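Local coordinates for protein UDP-N-acetylenolpyruvoylglucosamine reductase (Listeria monocytogenes, PDB 3TX1) that probably reduces the enolpyruvyl group of UDP-N-acetylenolpyruvoylglucosamine with NADPH, through its bound FAD, to give the UDP-N-acetylmuramate needed for peptidoglycan synthesis, at residues Ile35-Tyr46 against Ala54-Lys62; Asn114-Gly122 against Val205-Leu214. All coordinates share one frame; numbering follows the deposited sequence.

Interaction 1: residues Ile35-Tyr46 against Ala54-Lys62; sequences IAIKLNEPLSKY and AADVFVMPK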
loop_
_atom_site.group_PDB
_atom_site.type_symbol
_atom_site.label_atom_id
_atom_site.label_comp_id
_atom_site.label_asym_id
_atom_site.label_seq_id
_atom_site.Cartn_x
_atom_site.Cartn_y
_atom_site.Cartn_z
ATOM N N ILE A 35 -15.236 1.315 -20.031
ATOM C CA ILE A 35 -14.506 1.269 -18.755
ATOM C C ILE A 35 -13.908 -0.111 -18.725
ATOM O O ILE A 35 -14.642 -1.119 -18.686
ATOM C CB ILE A 35 -15.387 1.460 -17.491
ATOM C CG1 ILE A 35 -15.927 2.892 -17.404
ATOM C CG2 ILE A 35 -14.573 1.204 -16.235
ATOM C CD1 ILE A 35 -16.840 3.127 -16.224
ATOM N N ALA A 36 -12.583 -0.161 -18.797
ATOM C CA ALA A 36 -11.870 -1.432 -18.739
ATOM C C ALA A 36 -12.257 -2.153 -17.458
ATOM O O ALA A 36 -12.023 -1.646 -16.352
ATOM C CB ALA A 36 -10.377 -1.192 -18.789
ATOM N N ILE A 37 -12.895 -3.304 -17.630
ATOM C CA ILE A 37 -13.352 -4.153 -16.534
ATOM C C ILE A 37 -12.960 -5.614 -16.765
ATOM O O ILE A 37 -12.819 -6.051 -17.908
ATOM C CB ILE A 37 -14.881 -4.085 -16.386
ATOM C CG1 ILE A 37 -15.277 -2.705 -15.876
ATOM C CG2 ILE A 37 -15.390 -5.173 -15.442
ATOM C CD1 ILE A 37 -16.768 -2.468 -15.811
ATOM N N LYS A 38 -12.777 -6.368 -15.681
ATOM C CA LYS A 38 -12.431 -7.788 -15.790
ATOM C C LYS A 38 -13.211 -8.758 -14.890
ATOM O O LYS A 38 -13.555 -8.505 -13.731
ATOM C CB LYS A 38 -10.920 -8.026 -15.725
ATOM C CG LYS A 38 -10.202 -7.654 -17.012
ATOM C CD LYS A 38 -8.747 -8.086 -16.979
ATOM C CE LYS A 38 -8.132 -8.015 -18.368
ATOM N NZ LYS A 38 -6.882 -8.820 -18.449
ATOM N N LEU A 39 -13.341 -9.937 -15.421
ATOM C CA LEU A 39 -14.162 -10.928 -14.830
ATOM C C LEU A 39 -13.309 -11.844 -13.997
ATOM O O LEU A 39 -12.277 -12.332 -14.430
ATOM C CB LEU A 39 -14.853 -11.656 -15.971
ATOM C CG LEU A 39 -15.024 -10.764 -17.204
ATOM C CD1 LEU A 39 -13.816 -10.680 -18.114
ATOM C CD2 LEU A 39 -16.249 -11.169 -17.980
ATOM N N ASN A 40 -13.754 -12.050 -12.778
ATOM C CA ASN A 40 -13.041 -12.954 -11.833
ATOM C C ASN A 40 -11.507 -12.975 -11.806
ATOM O O ASN A 40 -10.901 -14.041 -11.841
ATOM C CB ASN A 40 -13.526 -14.404 -12.014
ATOM C CG ASN A 40 -14.961 -14.601 -11.574
ATOM O OD1 ASN A 40 -15.307 -14.314 -10.426
ATOM N ND2 ASN A 40 -15.803 -15.102 -12.477
ATOM N N GLU A 41 -10.888 -11.806 -11.695
ATOM C CA GLU A 41 -9.465 -11.672 -11.916
ATOM C C GLU A 41 -8.667 -12.102 -10.702
ATOM O O GLU A 41 -8.913 -11.594 -9.608
ATOM C CB GLU A 41 -9.167 -10.224 -12.308
ATOM C CG GLU A 41 -7.711 -9.912 -12.567
ATOM C CD GLU A 41 -7.159 -10.556 -13.812
ATOM O OE1 GLU A 41 -7.584 -10.151 -14.909
ATOM O OE2 GLU A 41 -6.255 -11.425 -13.688
ATOM N N PRO A 42 -7.733 -13.075 -10.873
ATOM C CA PRO A 42 -6.887 -13.426 -9.733
ATOM C C PRO A 42 -5.956 -12.249 -9.524
ATOM O O PRO A 42 -5.323 -11.757 -10.472
ATOM C CB PRO A 42 -6.134 -14.672 -10.203
ATOM C CG PRO A 42 -6.942 -15.190 -11.345
ATOM C CD PRO A 42 -7.468 -13.963 -12.020
ATOM N N LEU A 43 -5.902 -11.791 -8.283
ATOM C CA LEU A 43 -5.190 -10.580 -7.936
ATOM C C LEU A 43 -3.703 -10.696 -7.779
ATOM O O LEU A 43 -3.024 -9.681 -7.717
ATOM C CB LEU A 43 -5.815 -9.977 -6.676
ATOM C CG LEU A 43 -7.322 -9.709 -6.878
ATOM C CD1 LEU A 43 -8.038 -9.300 -5.594
ATOM C CD2 LEU A 43 -7.520 -8.686 -7.987
ATOM N N SER A 44 -3.177 -11.910 -7.730
ATOM C CA SER A 44 -1.751 -12.086 -7.473
ATOM C C SER A 44 -0.913 -11.401 -8.538
ATOM O O SER A 44 0.244 -11.034 -8.289
ATOM C CB SER A 44 -1.392 -13.549 -7.408
ATOM O OG SER A 44 -1.583 -14.103 -8.683
ATOM N N LYS A 45 -1.510 -11.247 -9.723
ATOM C CA LYS A 45 -0.886 -10.534 -10.849
ATOM C C LYS A 45 -0.597 -9.060 -10.522
ATOM O O LYS A 45 0.335 -8.489 -11.073
ATOM C CB LYS A 45 -1.768 -10.618 -12.102
ATOM C CG LYS A 45 -1.222 -9.842 -13.299
ATOM C CD LYS A 45 -2.101 -9.941 -14.548
ATOM C CE LYS A 45 -1.568 -9.024 -15.644
ATOM N NZ LYS A 45 -2.345 -9.110 -16.909
ATOM N N TYR A 46 -1.375 -8.479 -9.604
ATOM C CA TYR A 46 -1.283 -7.066 -9.230
ATOM C C TYR A 46 -0.776 -6.818 -7.823
ATOM O O TYR A 46 -0.824 -5.665 -7.366
ATOM C CB TYR A 46 -2.670 -6.413 -9.298
ATOM C CG TYR A 46 -3.367 -6.621 -10.607
ATOM C CD1 TYR A 46 -4.225 -7.702 -10.788
ATOM C CD2 TYR A 46 -3.171 -5.750 -11.672
ATOM C CE1 TYR A 46 -4.864 -7.920 -11.996
ATOM C CE2 TYR A 46 -3.809 -5.962 -12.883
ATOM C CZ TYR A 46 -4.651 -7.048 -13.044
ATOM O OH TYR A 46 -5.282 -7.277 -14.254
ATOM N N ALA A 54 -9.024 -14.652 -6.330
ATOM C CA ALA A 54 -9.629 -13.747 -7.307
ATOM C C ALA A 54 -10.620 -12.745 -6.685
ATOM O O ALA A 54 -11.034 -12.878 -5.531
ATOM C CB ALA A 54 -10.264 -14.513 -8.456
ATOM N N ALA A 55 -10.926 -11.706 -7.452
ATOM C CA ALA A 55 -11.896 -10.693 -7.078
ATOM C C ALA A 55 -12.876 -10.790 -8.220
ATOM O O ALA A 55 -12.488 -10.655 -9.386
ATOM C CB ALA A 55 -11.253 -9.317 -7.044
ATOM N N ASP A 56 -14.130 -11.055 -7.887
ATOM C CA ASP A 56 -15.203 -11.286 -8.900
ATOM C C ASP A 56 -15.442 -10.201 -9.981
ATOM O O ASP A 56 -15.744 -10.542 -11.137
ATOM C CB ASP A 56 -16.508 -11.710 -8.200
ATOM C CG ASP A 56 -16.588 -11.201 -6.756
ATOM O OD1 ASP A 56 -16.248 -10.016 -6.503
ATOM O OD2 ASP A 56 -16.966 -12.005 -5.870
ATOM N N VAL A 57 -15.271 -8.926 -9.596
ATOM C CA VAL A 57 -15.433 -7.765 -10.490
ATOM C C VAL A 57 -14.230 -6.784 -10.363
ATOM O O VAL A 57 -14.139 -6.029 -9.393
ATOM C CB VAL A 57 -16.756 -7.017 -10.194
ATOM C CG1 VAL A 57 -17.011 -5.962 -11.253
ATOM C CG2 VAL A 57 -17.943 -7.988 -10.127
ATOM N N PHE A 58 -13.350 -6.775 -11.370
ATOM C CA PHE A 58 -12.121 -5.980 -11.355
ATOM C C PHE A 58 -12.118 -4.826 -12.358
ATOM O O PHE A 58 -12.045 -5.037 -13.568
ATOM C CB PHE A 58 -10.930 -6.901 -11.605
ATOM C CG PHE A 58 -9.600 -6.275 -11.333
ATOM C CD1 PHE A 58 -9.177 -6.046 -10.021
ATOM C CD2 PHE A 58 -8.748 -5.930 -12.386
ATOM C CE1 PHE A 58 -7.942 -5.460 -9.776
ATOM C CE2 PHE A 58 -7.503 -5.346 -12.136
ATOM C CZ PHE A 58 -7.101 -5.125 -10.833
ATOM N N VAL A 59 -12.127 -3.600 -11.834
ATOM C CA VAL A 59 -12.258 -2.413 -12.655
ATOM C C VAL A 59 -11.069 -1.469 -12.653
ATOM O O VAL A 59 -10.566 -1.111 -11.576
ATOM C CB VAL A 59 -13.460 -1.601 -12.167
ATOM C CG1 VAL A 59 -13.765 -0.481 -13.150
ATOM C CG2 VAL A 59 -14.670 -2.512 -12.002
ATOM N N MET A 60 -10.668 -1.034 -13.858
ATOM C CA MET A 60 -9.585 -0.041 -14.045
ATOM C C MET A 60 -10.019 1.219 -14.804
ATOM O O MET A 60 -10.132 1.185 -16.034
ATOM C CB MET A 60 -8.372 -0.665 -14.726
ATOM C CG MET A 60 -7.607 -1.605 -13.820
ATOM S SD MET A 60 -6.586 -2.753 -14.748
ATOM C CE MET A 60 -7.792 -3.497 -15.866
ATOM N N PRO A 61 -10.293 2.320 -14.078
ATOM C CA PRO A 61 -10.754 3.555 -14.715
ATOM C C PRO A 61 -9.643 4.423 -15.269
ATOM O O PRO A 61 -8.633 4.618 -14.615
ATOM C CB PRO A 61 -11.475 4.306 -13.596
ATOM C CG PRO A 61 -11.055 3.672 -12.329
ATOM C CD PRO A 61 -10.587 2.282 -12.635
ATOM N N LYS A 62 -9.879 4.969 -16.458
ATOM C CA LYS A 62 -8.948 5.793 -17.210
ATOM C C LYS A 62 -9.182 7.221 -16.799
ATOM O O LYS A 62 -8.307 8.086 -16.949
ATOM C CB LYS A 62 -9.276 5.687 -18.706
ATOM C CG LYS A 62 -9.750 4.292 -19.151
ATOM C CD LYS A 62 -9.806 4.124 -20.664
ATOM C CE LYS A 62 -10.915 4.936 -21.315
ATOM N NZ LYS A 62 -12.252 4.341 -21.055
#
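Ala54 meets Pro42 where the two strands of a beta hairpin, 36-42 and 54-60, come together at the border of the mixed sheet in the FAD-binding part of MurB. The CB of Ala54 rests against the carbonyl oxygens of Asn40 and Glu41. Ala55 follows in a hydrogen-bonded pair with Glu41: its N donates to Glu41 O (3.0 Å) from above the carbonyl plane, while the return bond from Glu41 N to Ala55 O is weak. On the face shared with Glu41 and Phe58, Ala55 CB meets Leu43 CD1 at 3.5 Å. The two strands turn a corner together, at Leu39-Asn40 and at Asp56-Val57; the carbonyl oxygen of Asp56 accepts Asn40 N, and its carboxylate turns instead to Arg98. The backbone N of Phe58 gives Lys38 O a nearly straight bond of 2.9 Å in the carbonyl plane. With CG anti to the backbone N (chi1 -168°), the ring lies among the side chains of Glu41, Leu43 and Tyr46: Glu41 CG lies over one face and Leu43 CD2 approaches obliquely. Phe58 and Tyr46 reach toward each other from opposite directions, Phe58 CZ lying over the centre of one Tyr46 face, with the ring planes 35° apart. Val59 faces the other way, side by side with Ile37, and Leu28 of helix 28-31 touches both; Val59 also meets Ile35, which packs against helix 64-76. Met60 N bonds to Ala36 O at 2.9 Å with an N-H...O angle of 166°. Beyond Pro61, Lys62 bends back until its NZ, salt-bridged to Glu66, stands 4.4 Å from Ile35 N.

Interaction 2: residues Asn114-Gly122 against Val205-Leu214; sequences NTQIVAMSG and VLDATFSLAL. With FAD (flavin-adenine dinucleotide), chain B.
Val205 O is gripped from two directions, by N6A of the FAD adenine at 3.1 Å and, more weakly, by Ser121 OG. It lies at one end of an antiparallel strand pair, 116-120 with 204-214, in the antiparallel sheet of the FAD-binding PCMH-type domain. Val205 N completes the hold on the base by donating to N1A (3.0 Å), so that one residue reads both the amino group and the ring nitrogen of adenine through its backbone. The hydroxyl of Ser121 sits between its own backbone N and carbonyl carbon (chi1 71°), which turns it toward Val205 O, while its backbone N bonds to Leu206 O from above the carbonyl plane. Leu206 and Asp207 both face Thr173 of strand 169-175, forming a classic beta bulge just past the adenine contact.

Farther along, the pairing is regular. Ala119 and Ala208 exchange two backbone bonds, as do Ile117 and Phe210, with N-H...O angles of 162° to 164°. The side chains of these four residues share the face packed against helices 125-134 and 150-156. There the Phe210 ring presents its edge, through CE1, to Ala119 CB at 4.5 Å and carries its CD1 to within 4.0 Å of Ile117 CG2, and the tip of Ile117 reaches Leu212, CD1 to CD1, at 3.7 Å. The reverse face is more polar: Thr209 lies across Val118 and turns its CG2 toward Gln116 OE1, whereas the hydroxyl of Ser211 bonds to Glu170. Where the strands part, Leu212 N still donates to Thr115 O, and Thr115 CG2 stands 3.9 Å from Leu214 CD1.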
loop_
_atom_site.group_PDB
_atom_site.type_symbol
_atom_site.label_atom_id
_atom_site.label_comp_id
_atom_site.label_asym_id
_atom_site.label_seq_id
_atom_site.Cartn_x
_atom_site.Cartn_y
_atom_site.Cartn_z
ATOM N N ASN A 114 5.483 24.934 -9.126
ATOM C CA ASN A 114 6.358 25.774 -8.263
ATOM C C ASN A 114 7.040 24.824 -7.253
ATOM O O ASN A 114 7.607 23.825 -7.677
ATOM C CB ASN A 114 5.673 27.050 -7.672
ATOM C CG ASN A 114 5.344 26.960 -6.174
ATOM O OD1 ASN A 114 4.503 26.162 -5.732
ATOM N ND2 ASN A 114 5.973 27.850 -5.390
ATOM N N THR A 115 6.960 25.105 -5.954
ATOM C CA THR A 115 7.591 24.258 -4.943
ATOM C C THR A 115 6.711 23.026 -4.586
ATOM O O THR A 115 7.089 22.177 -3.755
ATOM C CB THR A 115 7.981 25.050 -3.668
ATOM O OG1 THR A 115 6.813 25.631 -3.089
ATOM C CG2 THR A 115 9.009 26.162 -3.971
ATOM N N GLN A 116 5.573 22.896 -5.266
ATOM C CA GLN A 116 4.623 21.820 -4.980
ATOM C C GLN A 116 4.516 20.694 -6.003
ATOM O O GLN A 116 4.522 20.928 -7.229
ATOM C CB GLN A 116 3.233 22.392 -4.715
ATOM C CG GLN A 116 3.133 23.156 -3.408
ATOM C CD GLN A 116 1.705 23.520 -3.048
ATOM O OE1 GLN A 116 0.775 23.338 -3.836
ATOM N NE2 GLN A 116 1.524 24.034 -1.836
ATOM N N ILE A 117 4.367 19.479 -5.474
ATOM C CA ILE A 117 4.194 18.303 -6.310
ATOM C C ILE A 117 2.775 17.684 -6.269
ATOM O O ILE A 117 2.214 17.429 -5.191
ATOM C CB ILE A 117 5.329 17.269 -6.089
ATOM C CG1 ILE A 117 6.600 17.769 -6.802
ATOM C CG2 ILE A 117 4.937 15.906 -6.639
ATOM C CD1 ILE A 117 7.846 16.968 -6.530
ATOM N N VAL A 118 2.191 17.523 -7.460
ATOM C CA VAL A 118 0.876 16.901 -7.630
ATOM C C VAL A 118 1.037 15.590 -8.358
ATOM O O VAL A 118 1.630 15.557 -9.447
ATOM C CB VAL A 118 -0.177 17.820 -8.339
ATOM C CG1 VAL A 118 -0.896 17.097 -9.483
ATOM C CG2 VAL A 118 -1.183 18.361 -7.328
ATOM N N ALA A 119 0.508 14.530 -7.738
ATOM C CA ALA A 119 0.571 13.167 -8.279
ATOM C C ALA A 119 -0.755 12.454 -8.141
ATOM O O ALA A 119 -1.419 12.584 -7.117
ATOM C CB ALA A 119 1.642 12.368 -7.558
ATOM N N MET A 120 -1.121 11.689 -9.164
ATOM C CA MET A 120 -2.353 10.919 -9.146
ATOM C C MET A 120 -2.238 9.679 -8.238
ATOM O O MET A 120 -1.125 9.230 -7.932
ATOM C CB MET A 120 -2.783 10.576 -10.561
ATOM C CG MET A 120 -3.498 11.737 -11.200
ATOM S SD MET A 120 -4.078 11.280 -12.823
ATOM C CE MET A 120 -5.341 12.521 -13.044
ATOM N N SER A 121 -3.366 9.107 -7.824
ATOM C CA SER A 121 -3.308 8.078 -6.798
ATOM C C SER A 121 -2.765 6.744 -7.257
ATOM O O SER A 121 -2.482 5.865 -6.426
ATOM C CB SER A 121 -4.660 7.902 -6.147
ATOM O OG SER A 121 -5.535 7.296 -7.056
ATOM N N GLY A 122 -2.597 6.612 -8.574
ATOM C CA GLY A 122 -2.130 5.366 -9.185
ATOM C C GLY A 122 -0.646 5.464 -9.459
ATOM O O GLY A 122 -0.025 4.503 -9.902
ATOM N N VAL A 205 -8.629 8.090 -2.627
ATOM C CA VAL A 205 -7.735 9.130 -3.065
ATOM C C VAL A 205 -7.610 9.094 -4.571
ATOM O O VAL A 205 -7.380 8.017 -5.122
ATOM C CB VAL A 205 -6.341 8.877 -2.463
ATOM C CG1 VAL A 205 -5.312 9.913 -2.939
ATOM C CG2 VAL A 205 -6.461 8.813 -0.944
ATOM N N LEU A 206 -7.770 10.248 -5.221
ATOM C CA LEU A 206 -7.532 10.382 -6.664
ATOM C C LEU A 206 -6.192 11.064 -7.025
ATOM O O LEU A 206 -5.531 10.673 -7.979
ATOM C CB LEU A 206 -8.682 11.067 -7.356
ATOM C CG LEU A 206 -9.985 10.289 -7.282
ATOM C CD1 LEU A 206 -11.112 11.146 -7.818
ATOM C CD2 LEU A 206 -9.893 8.989 -8.053
ATOM N N ASP A 207 -5.811 12.108 -6.302
ATOM C CA ASP A 207 -4.484 12.704 -6.494
ATOM C C ASP A 207 -4.046 13.416 -5.229
ATOM O O ASP A 207 -4.873 13.708 -4.364
ATOM C CB ASP A 207 -4.367 13.575 -7.756
ATOM C CG ASP A 207 -5.293 14.773 -7.733
ATOM O OD1 ASP A 207 -6.065 14.991 -8.713
ATOM O OD2 ASP A 207 -5.273 15.482 -6.711
ATOM N N ALA A 208 -2.745 13.640 -5.105
ATOM C CA ALA A 208 -2.192 14.254 -3.901
ATOM C C ALA A 208 -1.243 15.435 -4.189
ATOM O O ALA A 208 -0.545 15.452 -5.224
ATOM C CB ALA A 208 -1.494 13.195 -3.056
ATOM N N THR A 209 -1.246 16.420 -3.284
ATOM C CA THR A 209 -0.381 17.608 -3.403
ATOM C C THR A 209 0.557 17.701 -2.215
ATOM O O THR A 209 0.114 17.839 -1.065
ATOM C CB THR A 209 -1.160 18.940 -3.395
ATOM O OG1 THR A 209 -2.061 19.013 -4.500
ATOM C CG2 THR A 209 -0.197 20.079 -3.527
ATOM N N PHE A 210 1.855 17.645 -2.494
ATOM C CA PHE A 210 2.860 17.764 -1.436
ATOM C C PHE A 210 3.558 19.141 -1.448
ATOM O O PHE A 210 4.018 19.599 -2.507
ATOM C CB PHE A 210 3.893 16.677 -1.608
ATOM C CG PHE A 210 3.319 15.314 -1.851
ATOM C CD1 PHE A 210 3.280 14.791 -3.139
ATOM C CD2 PHE A 210 2.888 14.520 -0.788
ATOM C CE1 PHE A 210 2.793 13.517 -3.376
ATOM C CE2 PHE A 210 2.398 13.246 -1.009
ATOM C CZ PHE A 210 2.352 12.749 -2.306
ATOM N N SER A 211 3.594 19.804 -0.286
ATOM C CA SER A 211 4.260 21.112 -0.096
ATOM C C SER A 211 5.765 20.937 0.149
ATOM O O SER A 211 6.190 20.737 1.289
ATOM C CB SER A 211 3.680 21.822 1.119
ATOM O OG SER A 211 2.538 22.569 0.798
ATOM N N LEU A 212 6.599 21.036 -0.862
ATOM C CA LEU A 212 8.006 20.841 -0.609
ATOM C C LEU A 212 8.790 22.142 -0.516
ATOM O O LEU A 212 8.259 23.210 -0.675
ATOM C CB LEU A 212 8.614 19.914 -1.650
ATOM C CG LEU A 212 7.890 18.617 -1.983
ATOM C CD1 LEU A 212 8.667 17.773 -2.962
ATOM C CD2 LEU A 212 7.458 17.830 -0.771
ATOM N N ALA A 213 10.061 22.047 -0.240
ATOM C CA ALA A 213 10.898 23.235 -0.205
ATOM C C ALA A 213 12.093 23.126 -1.179
ATOM O O ALA A 213 12.617 22.033 -1.425
ATOM C CB ALA A 213 11.371 23.496 1.214
ATOM N N LEU A 214 12.512 24.256 -1.751
ATOM C CA LEU A 214 13.694 24.261 -2.630
ATOM C C LEU A 214 15.015 24.094 -1.864
ATOM O O LEU A 214 15.241 24.727 -0.834
ATOM C CB LEU A 214 13.715 25.454 -3.594
ATOM C CG LEU A 214 12.858 25.228 -4.848
ATOM C CD1 LEU A 214 12.565 26.556 -5.526
ATOM C CD2 LEU A 214 13.460 24.227 -5.839
HETATM P PA FAD B . -2.095 -1.484 -0.960
HETATM O O1A FAD B . -2.609 -1.793 -2.326
HETATM O O2A FAD B . -1.228 -2.485 -0.252
HETATM O O5B FAD B . -3.333 -1.256 0.026
HETATM C C5B FAD B . -2.974 -0.472 1.159
HETATM C C4B FAD B . -4.182 0.144 1.833
HETATM O O4B FAD B . -4.480 1.407 1.258
HETATM C C3B FAD B . -5.466 -0.652 1.762
HETATM O O3B FAD B . -6.251 -0.256 2.914
HETATM C C2B FAD B . -6.093 -0.072 0.495
HETATM O O2B FAD B . -7.512 -0.234 0.305
HETATM C C1B FAD B . -5.784 1.383 0.690
HETATM N N9A FAD B . -5.662 2.045 -0.596
HETATM C C8A FAD B . -4.853 1.723 -1.617
HETATM N N7A FAD B . -4.986 2.661 -2.597
HETATM C C5A FAD B . -5.873 3.604 -2.207
HETATM C C6A FAD B . -6.510 4.832 -2.749
HETATM N N6A FAD B . -6.238 5.332 -3.987
HETATM N N1A FAD B . -7.395 5.471 -1.953
HETATM C C2A FAD B . -7.703 5.044 -0.735
HETATM N N3A FAD B . -7.206 3.933 -0.189
HETATM C C4A FAD B . -6.307 3.184 -0.865
HETATM N N1 FAD B . 5.404 1.387 4.374
HETATM C C2 FAD B . 5.962 2.431 5.034
HETATM O O2 FAD B . 5.227 3.291 5.547
HETATM N N3 FAD B . 7.283 2.629 5.148
HETATM C C4 FAD B . 8.189 1.798 4.652
HETATM O O4 FAD B . 9.416 1.996 4.813
HETATM C C4X FAD B . 7.659 0.638 3.923
HETATM N N5 FAD B . 8.498 -0.243 3.386
HETATM C C5X FAD B . 8.067 -1.320 2.713
HETATM C C6 FAD B . 9.008 -2.179 2.168
HETATM C C7 FAD B . 8.612 -3.276 1.448
HETATM C C7M FAD B . 9.646 -4.210 0.875
HETATM C C8 FAD B . 7.158 -3.488 1.271
HETATM C C8M FAD B . 6.645 -4.659 0.514
HETATM C C9 FAD B . 6.231 -2.636 1.808
HETATM C C9A FAD B . 6.636 -1.546 2.538
HETATM N N10 FAD B . 5.701 -0.634 3.088
HETATM C C10 FAD B . 6.198 0.474 3.798
HETATM C "C1'" FAD B . 4.253 -0.871 2.943
HETATM C "C2'" FAD B . 3.696 -0.208 1.705
HETATM O "O2'" FAD B . 4.750 0.116 0.802
HETATM C "C3'" FAD B . 2.983 1.087 2.047
HETATM O "O3'" FAD B . 2.012 0.764 3.035
HETATM C "C4'" FAD B . 2.306 1.650 0.801
HETATM O "O4'" FAD B . 2.074 3.061 0.923
HETATM C "C5'" FAD B . 1.036 0.903 0.432
HETATM O "O5'" FAD B . 0.814 1.127 -0.940
HETATM P P FAD B . -0.150 0.256 -1.840
HETATM O O1P FAD B . -0.494 1.138 -2.985
HETATM O O2P FAD B . 0.601 -1.012 -2.062
HETATM O O3P FAD B . -1.389 -0.058 -0.936
#

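The hairpin of interaction 1 is complete before the chain reaches the first strand of interaction 2. Their centres lie about 27 Å apart and their nearest atoms about 7 Å, without touching. They belong to different sheets of the FAD-binding part: in the mixed sheet strand 36-42 is the edge strand and 54-60 links it to 100-103, whereas 114-122 and 205-214 lie in the antiparallel sheet. They differ in their relation to the dinucleotide: interaction 2 bonds directly to its adenine, while in interaction 1 the side chain of Tyr46 stays about 8 Å from it. Interaction 2 also brings together segments with 82 residues between them, where interaction 1 is local.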